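Local coordinates for 16 kDa beta-galactoside-binding lectin (Gallus gallus, PDB 1QMJ), which binds beta-galactosides as a homodimeric galectin and may take part in regulating differentiation, at residues 28-33 with 43-48; 37-42 with 110-115. One frame throughout, in Å; residues are numbered along the deposited sequence.

Contact 1: residues 28-33 with 43-48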
loop_
_atom_site.group_PDB
_atom_site.type_symbol
_atom_site.label_atom_id
_atom_site.label_comp_id
_atom_site.label_asym_id
_atom_site.label_seq_id
_atom_site.Cartn_x
_atom_site.Cartn_y
_atom_site.Cartn_z
ATOM N N GLY A 28 -5.222 13.858 15.632
ATOM C CA GLY A 28 -5.731 12.501 15.512
ATOM C C GLY A 28 -5.467 12.011 14.088
ATOM O O GLY A 28 -5.009 12.770 13.222
ATOM N N PHE A 29 -5.754 10.758 13.886
ATOM C CA PHE A 29 -5.604 10.110 12.581
ATOM C C PHE A 29 -6.699 9.072 12.461
ATOM O O PHE A 29 -7.409 8.787 13.435
ATOM C CB PHE A 29 -4.220 9.457 12.444
ATOM C CG PHE A 29 -3.980 8.310 13.419
ATOM C CD1 PHE A 29 -3.539 8.584 14.714
ATOM C CD2 PHE A 29 -4.199 6.988 13.012
ATOM C CE1 PHE A 29 -3.316 7.533 15.610
ATOM C CE2 PHE A 29 -3.977 5.937 13.906
ATOM C CZ PHE A 29 -3.535 6.210 15.208
ATOM N N SER A 30 -6.818 8.531 11.276
ATOM C CA SER A 30 -7.839 7.525 10.991
ATOM C C SER A 30 -7.311 6.470 10.021
ATOM O O SER A 30 -6.419 6.746 9.207
ATOM C CB SER A 30 -9.065 8.197 10.366
ATOM O OG SER A 30 -9.622 9.135 11.278
ATOM N N VAL A 31 -7.899 5.298 10.162
ATOM C CA VAL A 31 -7.581 4.118 9.342
ATOM C C VAL A 31 -8.890 3.467 8.893
ATOM O O VAL A 31 -9.554 2.764 9.669
ATOM C CB VAL A 31 -6.767 3.118 10.164
ATOM C CG1 VAL A 31 -6.533 1.797 9.430
ATOM C CG2 VAL A 31 -5.379 3.641 10.535
ATOM N N ASN A 32 -9.222 3.723 7.641
ATOM C CA ASN A 32 -10.465 3.221 7.032
ATOM C C ASN A 32 -10.231 2.028 6.096
ATOM O O ASN A 32 -9.290 2.033 5.286
ATOM C CB ASN A 32 -11.124 4.323 6.201
ATOM C CG ASN A 32 -11.058 5.698 6.864
ATOM O OD1 ASN A 32 -11.436 5.837 8.024
ATOM N ND2 ASN A 32 -10.597 6.735 6.190
ATOM N N VAL A 33 -11.130 1.061 6.272
ATOM C CA VAL A 33 -11.189 -0.193 5.485
ATOM C C VAL A 33 -12.648 -0.435 5.074
ATOM O O VAL A 33 -13.582 -0.157 5.838
ATOM C CB VAL A 33 -10.704 -1.401 6.309
ATOM C CG1 VAL A 33 -9.216 -1.341 6.656
ATOM C CG2 VAL A 33 -11.431 -1.555 7.648
ATOM N N HIS A 43 -14.118 2.715 10.500
ATOM C CA HIS A 43 -13.474 4.028 10.549
ATOM C C HIS A 43 -12.833 4.213 11.930
ATOM O O HIS A 43 -13.433 4.813 12.835
ATOM C CB HIS A 43 -14.509 5.138 10.317
ATOM C CG HIS A 43 -13.910 6.548 10.424
ATOM N ND1 HIS A 43 -14.350 7.466 11.374
ATOM C CD2 HIS A 43 -12.932 7.177 9.716
ATOM C CE1 HIS A 43 -13.655 8.581 11.223
ATOM N NE2 HIS A 43 -12.806 8.424 10.239
ATOM N N PHE A 44 -11.626 3.676 12.039
ATOM C CA PHE A 44 -10.814 3.745 13.272
ATOM C C PHE A 44 -10.202 5.134 13.347
ATOM O O PHE A 44 -9.301 5.480 12.568
ATOM C CB PHE A 44 -9.721 2.689 13.218
ATOM C CG PHE A 44 -8.993 2.532 14.542
ATOM C CD1 PHE A 44 -9.638 1.924 15.622
ATOM C CD2 PHE A 44 -7.682 2.998 14.671
ATOM C CE1 PHE A 44 -8.968 1.780 16.839
ATOM C CE2 PHE A 44 -7.011 2.854 15.889
ATOM C CZ PHE A 44 -7.654 2.245 16.974
ATOM N N ASN A 45 -10.689 5.913 14.288
ATOM C CA ASN A 45 -10.252 7.299 14.402
ATOM C C ASN A 45 -9.782 7.733 15.806
ATOM O O ASN A 45 -10.518 8.400 16.548
ATOM C CB ASN A 45 -11.424 8.193 14.023
ATOM C CG ASN A 45 -11.072 9.664 14.000
ATOM O OD1 ASN A 45 -11.959 10.501 14.129
ATOM N ND2 ASN A 45 -9.817 10.032 13.843
ATOM N N PRO A 46 -8.564 7.379 16.263
ATOM C CA PRO A 46 -8.069 7.872 17.550
ATOM C C PRO A 46 -7.950 9.410 17.491
ATOM O O PRO A 46 -7.304 9.955 16.534
ATOM C CB PRO A 46 -6.716 7.207 17.693
ATOM C CG PRO A 46 -6.480 6.352 16.449
ATOM C CD PRO A 46 -7.663 6.480 15.536
ATOM N N ARG A 47 -8.550 10.077 18.482
ATOM C CA ARG A 47 -8.551 11.565 18.573
ATOM C C ARG A 47 -7.872 12.070 19.841
ATOM O O ARG A 47 -8.312 11.787 20.960
ATOM C CB ARG A 47 -9.972 12.102 18.619
ATOM C CG ARG A 47 -10.836 11.608 17.482
ATOM C CD ARG A 47 -12.188 12.292 17.450
ATOM N NE ARG A 47 -13.071 11.734 16.438
ATOM C CZ ARG A 47 -14.181 12.328 16.022
ATOM N NH1 ARG A 47 -14.558 13.508 16.532
ATOM N NH2 ARG A 47 -14.991 11.815 15.091
ATOM N N PHE A 48 -6.812 12.820 19.641
ATOM C CA PHE A 48 -6.058 13.405 20.755
ATOM C C PHE A 48 -6.813 14.639 21.245
ATOM O O PHE A 48 -7.124 14.768 22.435
ATOM C CB PHE A 48 -4.657 13.765 20.281
ATOM C CG PHE A 48 -3.829 12.513 20.009
ATOM C CD1 PHE A 48 -3.219 11.838 21.072
ATOM C CD2 PHE A 48 -3.687 12.039 18.701
ATOM C CE1 PHE A 48 -2.469 10.684 20.827
ATOM C CE2 PHE A 48 -2.936 10.884 18.455
ATOM C CZ PHE A 48 -2.327 10.206 19.519
#
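Strand 29-33 and the 43-47 part of strand 39-47 pair antiparallel in a beta hairpin, in the sugar-binding sheet of the galectin sandwich. V31 and F44 make a hydrogen-bonded pair: V31 N gives its hydrogen to F44 O at 2.8 Å. The return bond, F44 N to V31 O, is longer at 3.3 Å. N32 and H43 follow as a non-hydrogen-bonded pair.

Further along, F29 N bonds to P46 O at 3.2 Å. Proline has no N-H to give back to F29 O. The N45 side chain takes over that role, and its ND2 reaches F29 O at 2.7 Å. With CG anti to the backbone N (chi1 -176°), the N45 amide reaches back to strand 29-33. F29 O lies in the plane of this amide, but ND2 comes from above the carbonyl plane. N45 OD1 receives a weak bond from R47 NE at 2.8 Å, and the R47 guanidinium forms a salt bridge with D53.

F29 and P46 project to the same side as V31 and F44. P46 CG lies over one face of the F29 ring in a CH-pi contact, 3.6 Å from its centroid. F29 also stacks on F124, and its CE1 edge points toward F48. The F48 ring presents an edge to the G28 backbone, with F48 CD2 3.8 Å from G28 CA.

H43, on the other face with N32, meets W67, a predicted galactoside-binding residue. A polar sugar-facing side backed by an aromatic and aliphatic core is characteristic of the galectin carbohydrate-recognition domain.

Contact 2: residues 37-42 with 110-115; sequences SSTLML and LGMEKI
The backbones of T39-M41 and L110-I115 stay apart, with M41 CA and L110 CA the nearest pair at 6.4 Å, so the contact is made almost wholly by side chains. M41 carries most of it. Its chain is extended at first, CG anti to the backbone N (chi1 175°), and then bends at chi3 (-56°). The bend brings the terminal methyl between M112 and I115. M41 CE touches M112 CB at 3.6 Å and I115 CG1 at 3.5 Å. The M41 and I115 side chains meet at about a right angle.

M112 comes from the loop and is also bent at its third torsion. M112 SD lies against both ends of the M41 side chain, 3.8 Å from M41 CE and 3.9 Å from M41 CB. The methyl beyond it, M112 CE, reaches T39 CG2 at 3.8 Å.

M41 and L42 both face V33 in a classic beta bulge. It breaks strand 39-47 where the chain turns a corner. The two methionines thus join this bulge to the loop between strands 103-107 and 117-122, at one end of the beta sandwich. V95 of strand 94-98, in the other sheet, also touches M41.

L110 closes the side near T39 with one branch. L110 CD2 packs on T39 CG2 at 3.5 Å and lies as close to L40 O. S61 touches L110 from the neighbouring strand 56-63. N108 ND2 bonds to M112 O, and K35, from the turn between strands 29-33 and 39-47, bonds through NZ to K114 O.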
loop_
_atom_site.group_PDB
_atom_site.type_symbol
_atom_site.label_atom_id
_atom_site.label_comp_id
_atom_site.label_asym_id
_atom_site.label_seq_id
_atom_site.Cartn_x
_atom_site.Cartn_y
_atom_site.Cartn_z
ATOM N N SER A 37 -14.441 4.553 -0.533
ATOM C CA SER A 37 -14.494 5.729 0.359
ATOM C C SER A 37 -15.914 6.039 0.883
ATOM O O SER A 37 -16.083 6.712 1.908
ATOM C CB SER A 37 -13.996 6.980 -0.371
ATOM O OG SER A 37 -14.493 7.004 -1.697
ATOM N N SER A 38 -16.928 5.552 0.193
ATOM C CA SER A 38 -18.331 5.816 0.598
ATOM C C SER A 38 -18.895 4.688 1.476
ATOM O O SER A 38 -19.871 4.877 2.215
ATOM C CB SER A 38 -19.224 5.951 -0.633
ATOM O OG SER A 38 -18.796 7.052 -1.420
ATOM N N THR A 39 -18.277 3.534 1.385
ATOM C CA THR A 39 -18.706 2.362 2.163
ATOM C C THR A 39 -17.512 1.776 2.909
ATOM O O THR A 39 -16.653 1.106 2.318
ATOM C CB THR A 39 -19.299 1.312 1.231
ATOM O OG1 THR A 39 -20.418 1.857 0.547
ATOM C CG2 THR A 39 -19.776 0.060 1.970
ATOM N N LEU A 40 -17.505 2.053 4.195
ATOM C CA LEU A 40 -16.442 1.606 5.093
ATOM C C LEU A 40 -16.961 0.637 6.138
ATOM O O LEU A 40 -17.997 0.872 6.778
ATOM C CB LEU A 40 -15.843 2.795 5.840
ATOM C CG LEU A 40 -15.314 3.881 4.913
ATOM C CD1 LEU A 40 -14.781 5.096 5.674
ATOM C CD2 LEU A 40 -14.164 3.400 4.029
ATOM N N MET A 41 -16.216 -0.427 6.278
ATOM C CA MET A 41 -16.520 -1.452 7.249
ATOM C C MET A 41 -16.123 -0.924 8.622
ATOM O O MET A 41 -16.739 -1.248 9.643
ATOM C CB MET A 41 -15.740 -2.727 6.928
ATOM C CG MET A 41 -15.924 -3.826 7.976
ATOM S SD MET A 41 -14.756 -5.153 7.789
ATOM C CE MET A 41 -14.869 -5.830 6.148
ATOM N N LEU A 42 -15.086 -0.097 8.626
ATOM C CA LEU A 42 -14.594 0.475 9.878
ATOM C C LEU A 42 -13.763 1.747 9.674
ATOM O O LEU A 42 -12.864 1.801 8.816
ATOM C CB LEU A 42 -13.712 -0.531 10.594
ATOM C CG LEU A 42 -12.921 0.094 11.734
ATOM C CD1 LEU A 42 -13.811 0.561 12.887
ATOM C CD2 LEU A 42 -11.907 -0.868 12.347
ATOM N N LEU A 110 -22.073 -3.907 8.214
ATOM C CA LEU A 110 -22.370 -4.064 6.797
ATOM C C LEU A 110 -22.359 -5.503 6.286
ATOM O O LEU A 110 -22.716 -5.748 5.134
ATOM C CB LEU A 110 -21.424 -3.189 5.968
ATOM C CG LEU A 110 -21.715 -1.685 5.861
ATOM C CD1 LEU A 110 -22.055 -1.080 7.201
ATOM C CD2 LEU A 110 -20.520 -0.977 5.265
ATOM N N GLY A 111 -21.946 -6.444 7.133
ATOM C CA GLY A 111 -21.898 -7.843 6.729
ATOM C C GLY A 111 -20.942 -8.083 5.569
ATOM O O GLY A 111 -21.076 -9.044 4.801
ATOM N N MET A 112 -19.959 -7.199 5.455
ATOM C CA MET A 112 -18.962 -7.275 4.400
ATOM C C MET A 112 -18.141 -8.560 4.574
ATOM O O MET A 112 -17.882 -8.986 5.703
ATOM C CB MET A 112 -18.070 -6.038 4.481
ATOM C CG MET A 112 -17.496 -5.580 3.169
ATOM S SD MET A 112 -16.674 -3.997 3.367
ATOM C CE MET A 112 -18.050 -2.915 3.548
ATOM N N GLU A 113 -17.763 -9.187 3.461
ATOM C CA GLU A 113 -16.982 -10.428 3.504
ATOM C C GLU A 113 -15.545 -10.336 2.986
ATOM O O GLU A 113 -14.819 -11.332 2.976
ATOM C CB GLU A 113 -17.727 -11.576 2.811
ATOM C CG GLU A 113 -18.388 -11.219 1.482
ATOM C CD GLU A 113 -19.890 -11.018 1.616
ATOM O OE1 GLU A 113 -20.598 -12.012 1.903
ATOM O OE2 GLU A 113 -20.362 -9.870 1.438
ATOM N N LYS A 114 -15.140 -9.151 2.546
ATOM C CA LYS A 114 -13.777 -8.951 2.068
ATOM C C LYS A 114 -13.488 -7.463 2.028
ATOM O O LYS A 114 -14.404 -6.659 1.845
ATOM C CB LYS A 114 -13.571 -9.569 0.676
ATOM C CG LYS A 114 -13.791 -8.615 -0.489
ATOM C CD LYS A 114 -13.453 -9.248 -1.828
ATOM C CE LYS A 114 -14.462 -10.321 -2.209
ATOM N NZ LYS A 114 -14.195 -10.873 -3.570
ATOM N N ILE A 115 -12.231 -7.100 2.248
ATOM C CA ILE A 115 -11.814 -5.704 2.211
ATOM C C ILE A 115 -11.085 -5.442 0.900
ATOM O O ILE A 115 -10.162 -6.170 0.540
ATOM C CB ILE A 115 -10.891 -5.350 3.404
ATOM C CG1 ILE A 115 -11.721 -5.246 4.688
ATOM C CG2 ILE A 115 -10.139 -4.041 3.139
ATOM C CD1 ILE A 115 -10.899 -5.198 5.969
#

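Overall arrangement
Contact 1 and contact 2 lie about 15 Å apart, centre to centre, and share strand 39-47. The chain runs through 28-33, 37-42, 43-48 and then, much later, 110-115, so the segments of the two contacts alternate. Contact 1 pairs neighbouring strands of one sheet near the centre of the molecule. Contact 2 lies farther out and ties the beginning of strand 39-47 to a distant loop. They meet at V33, whose backbone probably bonds to M41 and L42 at the bulge. H43 of contact 1 and L40 of contact 2 both approach W67, so the shared strand runs beside the predicted galactoside site.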